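Local coordinates for protein manganese-containing pseudocatalase (Thermus thermophilus, PDB 2V8T) that probably breaks down hydrogen peroxide to water and oxygen, as a dimanganese catalase carrying two manganese ions in each subunit, at residues A[76-84]-A[171-181]; A[27-38]-A[123-133]. All coordinates share one frame; numbering follows the deposited sequence.

Contact 1 of 2, residues A[76-84]-A[171-181]. With SO4 (sulfate ion), chain H.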
ATOM      1  N   LEU A  76       7.348   7.672  24.355  1.00  6.47           N
ATOM      2  CA  LEU A  76       8.724   8.152  24.553  1.00  6.48           C
ATOM      3  C   LEU A  76       9.422   8.451  23.210  1.00  6.35           C
ATOM      4  O   LEU A  76      10.141   9.434  23.078  1.00  6.63           O
ATOM      5  CB  LEU A  76       9.494   7.122  25.364  1.00  6.91           C
ATOM      6  CG  LEU A  76      10.913   7.530  25.782  1.00  7.07           C
ATOM      7  CD1 LEU A  76      10.827   8.699  26.791  1.00  9.85           C
ATOM      8  CD2 LEU A  76      11.633   6.359  26.399  1.00  8.30           C
ATOM      9  N   VAL A  77       9.231   7.539  22.224  1.00  6.46           N
ATOM     10  CA  VAL A  77       9.853   7.777  20.921  1.00  6.13           C
ATOM     11  C   VAL A  77       9.214   8.998  20.246  1.00  6.14           C
ATOM     12  O   VAL A  77       9.948   9.826  19.669  1.00  6.41           O
ATOM     13  CB  VAL A  77       9.797   6.519  20.038  1.00  6.37           C
ATOM     14  CG1 VAL A  77      10.483   6.824  18.699  1.00  7.67           C
ATOM     15  CG2 VAL A  77      10.519   5.354  20.729  1.00  7.18           C
ATOM     16  N   ALA A  78       7.884   9.150  20.324  1.00  6.21           N
ATOM     17  CA  ALA A  78       7.263  10.327  19.773  1.00  6.26           C
ATOM     18  C   ALA A  78       7.833  11.599  20.425  1.00  6.33           C
ATOM     19  O   ALA A  78       8.064  12.601  19.747  1.00  6.64           O
ATOM     20  CB  ALA A  78       5.757  10.259  19.912  1.00  6.83           C
ATOM     21  N   ALA A  79       8.019  11.572  21.753  1.00  6.37           N
ATOM     22  CA  ALA A  79       8.579  12.735  22.458  1.00  6.62           C
ATOM     23  C   ALA A  79       9.974  13.071  21.975  1.00  6.56           C
ATOM     24  O   ALA A  79      10.355  14.250  21.911  1.00  6.86           O
ATOM     25  CB  ALA A  79       8.564  12.508  23.967  1.00  7.38           C
ATOM     26  N   THR A  80      10.768  12.045  21.660  1.00  6.32           N
ATOM     27  CA  THR A  80      12.103  12.240  21.151  1.00  6.54           C
ATOM     28  C   THR A  80      12.066  12.933  19.774  1.00  6.28           C
ATOM     29  O   THR A  80      12.778  13.899  19.520  1.00  6.69           O
ATOM     30  CB  THR A  80      12.828  10.878  21.062  1.00  7.05           C
ATOM     31  OG1 THR A  80      12.876  10.273  22.356  1.00  8.31           O
ATOM     32  CG2 THR A  80      14.224  11.019  20.538  1.00  8.43           C
ATOM     33  N   ILE A  81      11.229  12.399  18.884  1.00  6.34           N
ATOM     34  CA  ILE A  81      11.029  13.015  17.573  1.00  6.25           C
ATOM     35  C   ILE A  81      10.549  14.444  17.710  1.00  6.22           C
ATOM     36  O   ILE A  81      11.066  15.359  17.049  1.00  6.56           O
ATOM     37  CB  ILE A  81      10.069  12.134  16.735  1.00  6.17           C
ATOM     38  CG1 ILE A  81      10.747  10.814  16.402  1.00  6.82           C
ATOM     39  CG2 ILE A  81       9.585  12.871  15.510  1.00  7.11           C
ATOM     40  CD1 ILE A  81       9.784   9.719  15.994  1.00  7.66           C
ATOM     41  N   ASN A  82       9.562  14.666  18.568  1.00  6.16           N
ATOM     42  CA  ASN A  82       9.026  16.003  18.749  1.00  6.11           C
ATOM     43  C   ASN A  82      10.097  16.961  19.272  1.00  6.41           C
ATOM     44  O   ASN A  82      10.126  18.138  18.903  1.00  6.99           O
ATOM     45  CB  ASN A  82       7.806  15.983  19.638  1.00  6.39           C
ATOM     46  CG  ASN A  82       6.624  15.337  18.949  1.00  6.31           C
ATOM     47  OD1 ASN A  82       6.544  15.335  17.722  1.00  7.23           O
ATOM     48  ND2 ASN A  82       5.676  14.803  19.755  1.00  6.85           N
ATOM     49  N   SER A  83      10.951  16.479  20.170  1.00  6.48           N
ATOM     50  CA  SER A  83      12.047  17.266  20.679  1.00  6.74           C
ATOM     51  C   SER A  83      12.980  17.702  19.566  1.00  7.10           C
ATOM     52  O   SER A  83      13.444  18.854  19.542  1.00  7.78           O
ATOM     53  CB  SER A  83      12.831  16.483  21.741  1.00  7.46           C
ATOM     54  OG  SER A  83      12.087  16.237  22.909  1.00  7.84           O
ATOM     55  N   LEU A  84      13.292  16.780  18.655  1.00  6.99           N
ATOM     56  CA  LEU A  84      14.169  17.062  17.526  1.00  7.10           C
ATOM     57  C   LEU A  84      13.520  17.997  16.503  1.00  7.28           C
ATOM     58  O   LEU A  84      14.243  18.668  15.756  1.00  8.22           O
ATOM     59  CB  LEU A  84      14.596  15.743  16.870  1.00  7.13           C
ATOM     60  CG  LEU A  84      15.479  14.861  17.758  1.00  7.75           C
ATOM     61  CD1 LEU A  84      15.480  13.416  17.203  1.00  8.63           C
ATOM     62  CD2 LEU A  84      16.893  15.421  17.857  1.00  8.82           C
ATOM     63  N   ASN A 171      22.533  13.170  18.861  1.00  8.64           N
ATOM     64  CA  ASN A 171      21.745  14.042  19.679  1.00  8.27           C
ATOM     65  C   ASN A 171      21.483  13.383  21.039  1.00  7.94           C
ATOM     66  O   ASN A 171      20.950  12.275  21.085  1.00  8.14           O
ATOM     67  CB  ASN A 171      20.368  14.294  19.016  1.00  8.56           C
ATOM     68  CG  ASN A 171      20.467  14.677  17.599  1.00  9.09           C
ATOM     69  OD1 ASN A 171      20.659  13.760  16.759  1.00 11.19           O
ATOM     70  ND2 ASN A 171      20.378  15.940  17.279  1.00  9.81           N
ATOM     71  N   PRO A 172      21.780  14.069  22.151  1.00  8.17           N
ATOM     72  CA  PRO A 172      21.510  13.435  23.468  1.00  8.34           C
ATOM     73  C   PRO A 172      20.101  12.966  23.659  1.00  8.08           C
ATOM     74  O   PRO A 172      19.876  11.951  24.331  1.00  8.52           O
ATOM     75  CB  PRO A 172      21.930  14.534  24.466  1.00  9.37           C
ATOM     76  CG  PRO A 172      23.068  15.237  23.727  1.00 10.04           C
ATOM     77  CD  PRO A 172      22.591  15.308  22.291  1.00  8.79           C
ATOM     78  N   VAL A 173      19.087  13.676  23.130  1.00  7.78           N
ATOM     79  CA  VAL A 173      17.720  13.224  23.356  1.00  7.82           C
ATOM     80  C   VAL A 173      17.519  11.817  22.761  1.00  7.76           C
ATOM     81  O   VAL A 173      16.860  10.957  23.349  1.00  8.87           O
ATOM     82  CB  VAL A 173      16.687  14.240  22.873  1.00  8.34           C
ATOM     83  CG1 VAL A 173      16.646  14.394  21.350  1.00  8.89           C
ATOM     84  CG2 VAL A 173      15.325  13.931  23.430  1.00  9.25           C
ATOM     85  N   ALA A 174      18.070  11.611  21.565  1.00  7.45           N
ATOM     86  CA  ALA A 174      17.969  10.307  20.922  1.00  7.74           C
ATOM     87  C   ALA A 174      18.803   9.266  21.631  1.00  7.30           C
ATOM     88  O   ALA A 174      18.375   8.125  21.804  1.00  7.95           O
ATOM     89  CB  ALA A 174      18.391  10.413  19.445  1.00  8.58           C
ATOM     90  N   ARG A 175      20.021   9.642  22.048  1.00  7.60           N
ATOM     91  CA  ARG A 175      20.898   8.667  22.719  1.00  7.90           C
ATOM     92  C   ARG A 175      20.318   8.216  24.059  1.00  7.45           C
ATOM     93  O   ARG A 175      20.460   7.055  24.419  1.00  7.89           O
ATOM     94  CB  ARG A 175      22.269   9.345  23.007  0.50  8.57           C
ATOM     95  CG  ARG A 175      23.134   9.627  21.735  0.50  8.44           C
ATOM     96  CD  ARG A 175      24.452  10.243  21.946  0.50 10.78           C
ATOM     97  NE  ARG A 175      25.418   9.526  22.736  0.50 12.74           N
ATOM     98  CZ  ARG A 175      26.567   8.927  22.412  0.50 12.59           C
ATOM     99  NH1 ARG A 175      26.993   8.649  21.211  0.50 16.11           N
ATOM    100  NH2 ARG A 175      27.292   8.586  23.472  0.50 15.93           N
ATOM    101  N   GLU A 176      19.700   9.134  24.781  1.00  7.78           N
ATOM    102  CA  GLU A 176      19.077   8.779  26.071  1.00  8.10           C
ATOM    103  C   GLU A 176      17.892   7.838  25.883  1.00  7.39           C
ATOM    104  O   GLU A 176      17.774   6.805  26.528  1.00  8.00           O
ATOM    105  CB  GLU A 176      18.651   9.966  26.938  0.50  8.18           C
ATOM    106  CG  GLU A 176      19.830  10.723  27.485  0.50  7.50           C
ATOM    107  CD  GLU A 176      20.724   9.987  28.469  0.50  8.53           C
ATOM    108  OE1 GLU A 176      20.345   8.898  28.960  0.50  8.84           O
ATOM    109  OE2 GLU A 176      21.836  10.524  28.701  0.50 12.59           O
ATOM    110  N   MET A 177      16.995   8.210  24.959  1.00  7.16           N
ATOM    111  CA  MET A 177      15.857   7.358  24.673  1.00  6.94           C
ATOM    112  C   MET A 177      16.323   5.982  24.230  1.00  6.50           C
ATOM    113  O   MET A 177      15.780   4.947  24.670  1.00  6.99           O
ATOM    114  CB  MET A 177      14.940   8.022  23.646  1.00  7.05           C
ATOM    115  CG  MET A 177      13.799   7.138  23.174  1.00  7.55           C
ATOM    116  SD  MET A 177      14.188   5.988  21.843  1.00  7.82           S
ATOM    117  CE  MET A 177      14.370   7.156  20.472  1.00  9.02           C
ATOM    118  N   ILE A 178      17.285   5.938  23.303  1.00  6.36           N
ATOM    119  CA  ILE A 178      17.685   4.655  22.748  1.00  6.84           C
ATOM    120  C   ILE A 178      18.393   3.831  23.806  1.00  6.71           C
ATOM    121  O   ILE A 178      18.178   2.633  23.939  1.00  7.16           O
ATOM    122  CB  ILE A 178      18.510   4.808  21.473  1.00  7.33           C
ATOM    123  CG1 ILE A 178      17.662   5.384  20.353  1.00  7.90           C
ATOM    124  CG2 ILE A 178      19.145   3.455  21.131  1.00  9.09           C
ATOM    125  CD1 ILE A 178      18.442   5.855  19.141  1.00  9.00           C
ATOM    126  N   GLY A 179      19.298   4.471  24.586  1.00  7.02           N
ATOM    127  CA  GLY A 179      19.951   3.706  25.634  1.00  7.58           C
ATOM    128  C   GLY A 179      18.942   3.062  26.589  1.00  7.11           C
ATOM    129  O   GLY A 179      19.105   1.907  26.996  1.00  7.70           O
ATOM    130  N   TYR A 180      17.930   3.820  26.955  1.00  7.04           N
ATOM    131  CA  TYR A 180      16.898   3.296  27.859  1.00  7.18           C
ATOM    132  C   TYR A 180      16.149   2.133  27.205  1.00  6.98           C
ATOM    133  O   TYR A 180      15.940   1.075  27.822  1.00  7.47           O
ATOM    134  CB  TYR A 180      15.945   4.412  28.288  1.00  7.59           C
ATOM    135  CG  TYR A 180      14.935   3.942  29.293  1.00  7.87           C
ATOM    136  CD1 TYR A 180      15.327   3.627  30.581  1.00  8.96           C
ATOM    137  CD2 TYR A 180      13.600   3.789  28.990  1.00  8.67           C
ATOM    138  CE1 TYR A 180      14.435   3.184  31.556  1.00 10.06           C
ATOM    139  CE2 TYR A 180      12.701   3.308  29.990  1.00  9.62           C
ATOM    140  CZ  TYR A 180      13.153   3.043  31.260  1.00  9.46           C
ATOM    141  OH  TYR A 180      12.226   2.561  32.204  1.00 11.42           O
ATOM    142  N   LEU A 181      15.720   2.328  25.957  1.00  6.90           N
ATOM    143  CA  LEU A 181      14.934   1.291  25.295  1.00  7.04           C
ATOM    144  C   LEU A 181      15.758   0.084  24.874  1.00  7.02           C
ATOM    145  O   LEU A 181      15.190  -1.003  24.713  1.00  7.96           O
ATOM    146  CB  LEU A 181      14.114   1.880  24.170  1.00  7.52           C
ATOM    147  CG  LEU A 181      13.032   2.890  24.622  1.00  8.02           C
ATOM    148  CD1 LEU A 181      12.151   3.291  23.443  1.00  9.56           C
ATOM    149  CD2 LEU A 181      12.162   2.346  25.771  1.00  8.74           C
TER
HETATM  150  S   SO4 H1308      21.547  18.416  20.003  0.95 10.88           S
HETATM  151  O1  SO4 H1308      21.481  19.519  19.031  0.95 12.79           O
HETATM  152  O2  SO4 H1308      21.498  18.979  21.345  0.95 11.70           O
HETATM  153  O3  SO4 H1308      20.393  17.535  19.812  0.95 10.16           O
HETATM  154  O4  SO4 H1308      22.781  17.662  19.813  0.95 13.01           O
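Met177 and Thr80 show how a polar side chain can serve an otherwise apolar interface between two nearly antiparallel helices. The segments 76-84 and 172-181 run at 171° to each other, their axes 9.5 Å apart. The Met177 chain lies at about a right angle to Thr80, and its CB comes within 3.3 Å of Thr80 OG1. That hydroxyl is turned back onto its own helix: with OG1 anti to the carbonyl carbon (chi1 -59°), it donates to Leu76 O at 3.0 Å, on the opposite face of the carbonyl from Thr80 N. The same rotation sends the methyl CG2 forward, 3.8 Å from Ala174 CA. A valine here would probably leave Leu76 O with a single donor from this turn and press a bulkier methyl against Met177 CB. The bend of Met177 at chi2 (-84°) sets SD across Val77 CG2 at 3.9 Å, and the next one folds CE back toward Thr80. Leu76 runs antiparallel beside Met177 and Leu181, its CG near Met177 CG and its CD2 near Leu181 CD2 and, obliquely, the Tyr180 ring. At the other end Leu84 CD2 touches both Val173 CG1, at 3.6 Å, and the amide of Asn171, whose ND2 donates to Asp19 and, at 3.0 Å, to O3 of a sulfate probably from the crystallisation liquor. Ser83 OG likewise bonds to Ala79 O. The pair joins helices 57-85 and 172-200 of the ferritin-like four-helix bundle, which carries the dimanganese site; Val26 of helix 20-26 packs on Val77 and Met177, and helix 144-166 meets Ile178 and Leu181.

Contact 2 of 2, residues A[27-38]-A[123-133]. With MN (manganese (II) ion), chain C.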
ATOM      1  N   GLN A  27      12.210   8.086  13.407  1.00  6.24           N
ATOM      2  CA  GLN A  27      10.927   7.539  12.981  1.00  6.23           C
ATOM      3  C   GLN A  27      10.963   6.034  12.748  1.00  6.13           C
ATOM      4  O   GLN A  27       9.940   5.378  12.939  1.00  6.26           O
ATOM      5  CB  GLN A  27      10.408   8.252  11.728  1.00  6.37           C
ATOM      6  CG  GLN A  27       9.820   9.632  11.958  1.00  6.57           C
ATOM      7  CD  GLN A  27       8.440   9.722  12.573  1.00  6.20           C
ATOM      8  OE1 GLN A  27       7.970  10.847  12.864  1.00  6.45           O
ATOM      9  NE2 GLN A  27       7.747   8.613  12.779  1.00  6.55           N
ATOM     10  N   ALA A  28      12.091   5.468  12.287  1.00  6.34           N
ATOM     11  CA  ALA A  28      12.130   4.016  12.130  1.00  6.62           C
ATOM     12  C   ALA A  28      11.748   3.282  13.408  1.00  6.32           C
ATOM     13  O   ALA A  28      11.185   2.186  13.371  1.00  7.33           O
ATOM     14  CB  ALA A  28      13.532   3.541  11.706  1.00  7.65           C
ATOM     15  N   LEU A  29      12.106   3.879  14.540  1.00  6.37           N
ATOM     16  CA  LEU A  29      11.898   3.300  15.856  1.00  6.66           C
ATOM     17  C   LEU A  29      10.484   3.529  16.378  1.00  6.81           C
ATOM     18  O   LEU A  29      10.122   3.011  17.434  1.00  7.71           O
ATOM     19  CB  LEU A  29      12.923   3.857  16.859  1.00  6.94           C
ATOM     20  CG  LEU A  29      14.380   3.807  16.366  1.00  7.19           C
ATOM     21  CD1 LEU A  29      15.296   4.300  17.482  1.00  8.28           C
ATOM     22  CD2 LEU A  29      14.773   2.411  15.890  1.00  8.55           C
ATOM     23  N   LEU A  30       9.683   4.314  15.630  1.00  7.20           N
ATOM     24  CA  LEU A  30       8.303   4.595  15.995  1.00  7.62           C
ATOM     25  C   LEU A  30       7.362   3.781  15.082  1.00  7.29           C
ATOM     26  O   LEU A  30       6.664   2.885  15.514  1.00  8.16           O
ATOM     27  CB  LEU A  30       8.010   6.081  15.954  1.00  7.74           C
ATOM     28  CG  LEU A  30       6.601   6.484  16.375  1.00  7.97           C
ATOM     29  CD1 LEU A  30       6.190   5.876  17.738  1.00  9.46           C
ATOM     30  CD2 LEU A  30       6.505   8.010  16.415  1.00  9.82           C
ATOM     31  N   GLY A  31       7.352   4.126  13.768  1.00  7.24           N
ATOM     32  CA  GLY A  31       6.394   3.578  12.825  1.00  7.48           C
ATOM     33  C   GLY A  31       6.968   2.644  11.783  1.00  7.85           C
ATOM     34  O   GLY A  31       6.207   2.230  10.898  1.00  8.62           O
ATOM     35  N   GLY A  32       8.258   2.316  11.831  1.00  7.95           N
ATOM     36  CA  GLY A  32       8.800   1.307  10.962  1.00  8.44           C
ATOM     37  C   GLY A  32       8.395  -0.090  11.340  1.00  7.76           C
ATOM     38  O   GLY A  32       7.784  -0.327  12.379  1.00  8.08           O
ATOM     39  N   ARG A  33       8.776  -1.042  10.490  1.00  8.03           N
ATOM     40  CA  ARG A  33       8.390  -2.421  10.702  1.00  7.81           C
ATOM     41  C   ARG A  33       8.760  -2.942  12.100  1.00  7.79           C
ATOM     42  O   ARG A  33       7.990  -3.725  12.666  1.00  8.19           O
ATOM     43  CB  ARG A  33       9.090  -3.295   9.648  0.50  8.47           C
ATOM     44  CG  ARG A  33       8.830  -4.752   9.835  0.70 10.17           C
ATOM     45  CD  ARG A  33       9.486  -5.565   8.755  0.70 13.02           C
ATOM     46  NE  ARG A  33       9.264  -7.004   9.079  0.70 16.11           N
ATOM     47  CZ  ARG A  33       9.672  -8.067   8.414  0.50 15.13           C
ATOM     48  NH1 ARG A  33      10.332  -7.797   7.423  0.50 14.19           N
ATOM     49  NH2 ARG A  33       9.474  -9.314   8.830  0.50 18.01           N
ATOM     50  N   PHE A  34       9.928  -2.568  12.609  1.00  7.54           N
ATOM     51  CA  PHE A  34      10.395  -3.040  13.907  1.00  8.12           C
ATOM     52  C   PHE A  34      10.434  -1.891  14.937  1.00  8.64           C
ATOM     53  O   PHE A  34      11.178  -1.933  15.926  1.00 11.16           O
ATOM     54  CB  PHE A  34      11.741  -3.758  13.795  1.00  9.10           C
ATOM     55  CG  PHE A  34      11.614  -4.972  12.950  1.00  8.67           C
ATOM     56  CD1 PHE A  34      10.997  -6.088  13.432  1.00 11.16           C
ATOM     57  CD2 PHE A  34      12.091  -5.042  11.677  1.00 11.05           C
ATOM     58  CE1 PHE A  34      10.851  -7.223  12.682  1.00 12.72           C
ATOM     59  CE2 PHE A  34      11.961  -6.180  10.906  1.00 12.73           C
ATOM     60  CZ  PHE A  34      11.324  -7.267  11.399  1.00 11.55           C
ATOM     61  N   GLY A  35       9.610  -0.888  14.726  1.00  7.82           N
ATOM     62  CA  GLY A  35       9.460   0.184  15.679  1.00  7.97           C
ATOM     63  C   GLY A  35       8.512  -0.189  16.817  1.00  7.23           C
ATOM     64  O   GLY A  35       7.917  -1.258  16.889  1.00  7.60           O
ATOM     65  N   GLU A  36       8.361   0.779  17.713  1.00  6.81           N
ATOM     66  CA  GLU A  36       7.567   0.575  18.931  1.00  6.58           C
ATOM     67  C   GLU A  36       6.110   0.388  18.613  1.00  6.67           C
ATOM     68  O   GLU A  36       5.386  -0.290  19.364  1.00  7.15           O
ATOM     69  CB  GLU A  36       7.794   1.746  19.890  0.75  7.24           C
ATOM     70  CG  GLU A  36       9.212   1.723  20.489  0.75  7.89           C
ATOM     71  CD  GLU A  36       9.411   0.667  21.514  0.75  7.25           C
ATOM     72  OE1 GLU A  36       8.444  -0.008  21.916  0.75  8.02           O
ATOM     73  OE2 GLU A  36      10.577   0.433  21.983  0.75  8.49           O
ATOM     74  N   MET A  37       5.589   0.968  17.521  1.00  6.52           N
ATOM     75  CA  MET A  37       4.216   0.653  17.125  1.00  6.72           C
ATOM     76  C   MET A  37       4.036  -0.839  16.898  1.00  6.41           C
ATOM     77  O   MET A  37       2.976  -1.385  17.178  1.00  6.84           O
ATOM     78  CB  MET A  37       3.792   1.413  15.867  0.70  7.08           C
ATOM     79  CG  MET A  37       3.504   2.830  16.044  0.70  7.45           C
ATOM     80  SD  MET A  37       1.891   3.109  16.875  0.70  8.58           S
ATOM     81  CE  MET A  37       0.727   2.649  15.585  0.70 11.24           C
ATOM     82  N   SER A  38       5.038  -1.475  16.294  1.00  6.77           N
ATOM     83  CA  SER A  38       4.937  -2.890  16.011  1.00  6.62           C
ATOM     84  C   SER A  38       4.992  -3.738  17.267  1.00  6.74           C
ATOM     85  O   SER A  38       4.178  -4.659  17.404  1.00  7.32           O
ATOM     86  CB  SER A  38       6.007  -3.342  15.036  1.00  7.03           C
ATOM     87  OG  SER A  38       5.707  -2.766  13.778  1.00  7.90           O
ATOM     88  N   SER A 123       5.769  14.451  15.167  1.00  6.58           N
ATOM     89  CA  SER A 123       5.848  13.050  14.813  1.00  6.39           C
ATOM     90  C   SER A 123       4.653  12.607  13.990  1.00  6.48           C
ATOM     91  O   SER A 123       3.548  13.161  14.074  1.00  6.89           O
ATOM     92  CB  SER A 123       5.932  12.175  16.081  1.00  6.82           C
ATOM     93  OG  SER A 123       4.706  12.012  16.754  1.00  7.41           O
ATOM     94  N   LEU A 124       4.905  11.572  13.164  1.00  6.42           N
ATOM     95  CA  LEU A 124       3.911  10.961  12.311  1.00  6.40           C
ATOM     96  C   LEU A 124       3.983   9.447  12.468  1.00  6.18           C
ATOM     97  O   LEU A 124       4.938   8.905  13.022  1.00  6.89           O
ATOM     98  CB  LEU A 124       4.113  11.380  10.834  1.00  6.90           C
ATOM     99  CG  LEU A 124       3.988  12.898  10.589  1.00  7.13           C
ATOM    100  CD1 LEU A 124       4.485  13.213   9.180  1.00  8.22           C
ATOM    101  CD2 LEU A 124       2.567  13.400  10.784  1.00  8.36           C
ATOM    102  N   VAL A 125       2.966   8.735  11.982  1.00  6.56           N
ATOM    103  CA  VAL A 125       2.856   7.276  12.229  1.00  6.81           C
ATOM    104  C   VAL A 125       3.510   6.507  11.057  1.00  6.64           C
ATOM    105  O   VAL A 125       2.844   5.900  10.214  1.00  7.27           O
ATOM    106  CB  VAL A 125       1.399   6.870  12.467  1.00  7.98           C
ATOM    107  CG1 VAL A 125       1.379   5.439  13.028  1.00  9.31           C
ATOM    108  CG2 VAL A 125       0.708   7.812  13.440  1.00  9.81           C
ATOM    109  N   MET A 126       4.833   6.615  10.997  1.00  6.81           N
ATOM    110  CA  MET A 126       5.592   6.229   9.826  1.00  6.95           C
ATOM    111  C   MET A 126       7.027   5.882  10.236  1.00  6.29           C
ATOM    112  O   MET A 126       7.472   6.153  11.357  1.00  6.61           O
ATOM    113  CB  MET A 126       5.610   7.317   8.745  1.00  7.40           C
ATOM    114  CG  MET A 126       6.289   8.579   9.230  1.00  7.99           C
ATOM    115  SD  MET A 126       6.445   9.885   7.964  1.00  8.55           S
ATOM    116  CE  MET A 126       4.841   9.998   7.235  1.00  9.88           C
ATOM    117  N   GLY A 127       7.743   5.294   9.290  1.00  6.55           N
ATOM    118  CA  GLY A 127       9.158   4.961   9.474  1.00  6.60           C
ATOM    119  C   GLY A 127      10.098   5.961   8.823  1.00  6.58           C
ATOM    120  O   GLY A 127       9.740   7.087   8.487  1.00  7.18           O
ATOM    121  N   ALA A 128      11.347   5.534   8.697  1.00  7.13           N
ATOM    122  CA  ALA A 128      12.443   6.379   8.250  1.00  7.23           C
ATOM    123  C   ALA A 128      12.432   6.677   6.755  1.00  6.91           C
ATOM    124  O   ALA A 128      13.227   7.531   6.325  1.00  8.01           O
ATOM    125  CB  ALA A 128      13.807   5.758   8.628  1.00  9.09           C
ATOM    126  N   MET A 129      11.569   6.056   5.984  1.00  7.13           N
ATOM    127  CA  MET A 129      11.394   6.343   4.571  1.00  7.69           C
ATOM    128  C   MET A 129      10.051   7.047   4.311  1.00  8.01           C
ATOM    129  O   MET A 129       9.645   7.166   3.165  1.00 12.08           O
ATOM    130  CB  MET A 129      11.518   5.085   3.722  1.00  8.49           C
ATOM    131  CG  MET A 129      12.873   4.430   3.823  1.00  9.08           C
ATOM    132  SD  MET A 129      14.248   5.398   3.225  1.00  8.76           S
ATOM    133  CE  MET A 129      13.984   5.215   1.464  1.00 13.48           C
ATOM    134  N   GLY A 130       9.342   7.431   5.345  1.00  8.64           N
ATOM    135  CA  GLY A 130       8.015   7.972   5.180  1.00  9.35           C
ATOM    136  C   GLY A 130       6.922   6.943   5.019  1.00  8.97           C
ATOM    137  O   GLY A 130       5.761   7.306   4.798  1.00 11.47           O
ATOM    138  N   GLU A 131       7.244   5.672   5.146  1.00  8.86           N
ATOM    139  CA  GLU A 131       6.277   4.587   4.990  1.00  9.18           C
ATOM    140  C   GLU A 131       5.395   4.564   6.178  1.00  8.92           C
ATOM    141  O   GLU A 131       5.856   4.462   7.339  1.00  9.97           O
ATOM    142  CB  GLU A 131       6.981   3.250   4.765  1.00 10.49           C
ATOM    143  CG  GLU A 131       7.689   2.557   5.913  1.00 11.21           C
ATOM    144  CD  GLU A 131       9.025   3.103   6.441  1.00  9.81           C
ATOM    145  OE1 GLU A 131       9.327   4.296   6.260  1.00  9.15           O
ATOM    146  OE2 GLU A 131       9.704   2.284   7.114  1.00 12.03           O
ATOM    147  N   HIS A 132       4.059   4.603   5.973  1.00  8.34           N
ATOM    148  CA  HIS A 132       3.199   4.614   7.130  1.00  7.76           C
ATOM    149  C   HIS A 132       3.122   3.231   7.755  1.00  7.95           C
ATOM    150  O   HIS A 132       3.113   2.204   7.071  1.00  9.50           O
ATOM    151  CB  HIS A 132       1.805   5.146   6.782  1.00  8.85           C
ATOM    152  CG  HIS A 132       1.777   6.638   6.568  1.00  9.60           C
ATOM    153  ND1 HIS A 132       1.961   7.244   5.368  1.00 12.15           N
ATOM    154  CD2 HIS A 132       1.638   7.652   7.480  1.00  9.76           C
ATOM    155  CE1 HIS A 132       1.873   8.562   5.550  1.00 12.12           C
ATOM    156  NE2 HIS A 132       1.666   8.853   6.822  1.00 10.93           N
ATOM    157  N   TRP A 133       3.029   3.177   9.066  1.00  7.60           N
ATOM    158  CA  TRP A 133       2.904   1.913   9.766  1.00  7.35           C
ATOM    159  C   TRP A 133       1.659   1.176   9.275  1.00  7.25           C
ATOM    160  O   TRP A 133       0.642   1.806   8.986  1.00  8.56           O
ATOM    161  CB  TRP A 133       2.788   2.180  11.288  1.00  7.72           C
ATOM    162  CG  TRP A 133       2.842   0.935  12.111  1.00  7.67           C
ATOM    163  CD1 TRP A 133       3.978   0.316  12.550  1.00  8.27           C
ATOM    164  CD2 TRP A 133       1.756   0.108  12.539  1.00  7.55           C
ATOM    165  NE1 TRP A 133       3.666  -0.827  13.232  1.00  8.09           N
ATOM    166  CE2 TRP A 133       2.307  -0.997  13.228  1.00  7.21           C
ATOM    167  CE3 TRP A 133       0.358   0.183  12.397  1.00  7.92           C
ATOM    168  CZ2 TRP A 133       1.533  -2.000  13.767  1.00  7.80           C
ATOM    169  CZ3 TRP A 133      -0.437  -0.811  12.942  1.00  8.34           C
ATOM    170  CH2 TRP A 133       0.153  -1.896  13.614  1.00  7.83           C
TER
HETATM  171 MN    MN C1303       9.607  -1.034  23.430  1.00  7.51          MN
HETATM  172  O   HOH W   1       9.730  -0.286   7.890  1.00 12.12           O
HETATM  173  O   HOH W   2       9.482  -2.759  22.287  0.25  7.17           O
HETATM  174  O   HOH W   3      11.828  -0.798  23.402  0.25 11.64           O
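Met37 lies over one face of the Trp133 indole, its CB 3.6 Å from the centroid of the five-membered ring in a CH-pi contact. In the conformer described here, the bend at chi2 (-75°) puts the sulfur above the same ring, a more distant Met-aromatic contact, and the one at chi3 (-72°) turns Met37 CE to Val125 CG1 at 3.8 Å. Beside this centre the backbones come together where Gly31 faces Met126 and Gly32 faces Gly127; a CB on Gly31 would run into Met126 N. At the indole edge Trp133 NE1 donates to Ser38 OG at 2.9 Å, nearly in the ring plane, and that hydroxyl in turn donates to Arg33 O; the NE1 bond and Met37 over the face together hold the indole in place. Farther out, the Gln27 amide clasps the other loop: NE2 gives bonds to Leu124 O (2.8 Å) and, from above the carbonyl plane, to Met126 O (2.9 Å), while OE1 accepts from Leu124 N and from His115. A water also bridges Arg33 N and Glu131 OE2. The buried amide thus has both ends engaged, and the loop is tied at Gln27 before, and at Met37 and Ser38 just after, Glu36, which chelates manganese through both carboxylate oxygens.

The centres of contact 1 and contact 2 lie about 14 Å apart, and the two touch directly. Along the chain their segments alternate: 27-38 comes first, then 76-84, 123-133 and 171-181. Contact 1 pairs two long helices, 57-85 and 172-200, whereas contact 2 fastens the loop between helices 114-117 and 144-166 to the chain from Gln27 through helix 28-31 into the start of helix 36-49. Asn82 OD1 probably accepts a hydrogen bond from Ser123 N, and Ile81 packs on Gln27 and Leu30. Near the metal, Leu181 of contact 1 lies against the carboxylate of Glu36 in contact 2, so the helix pair and the loop contact meet beside the dimanganese site. Both contacts also reach a second subunit.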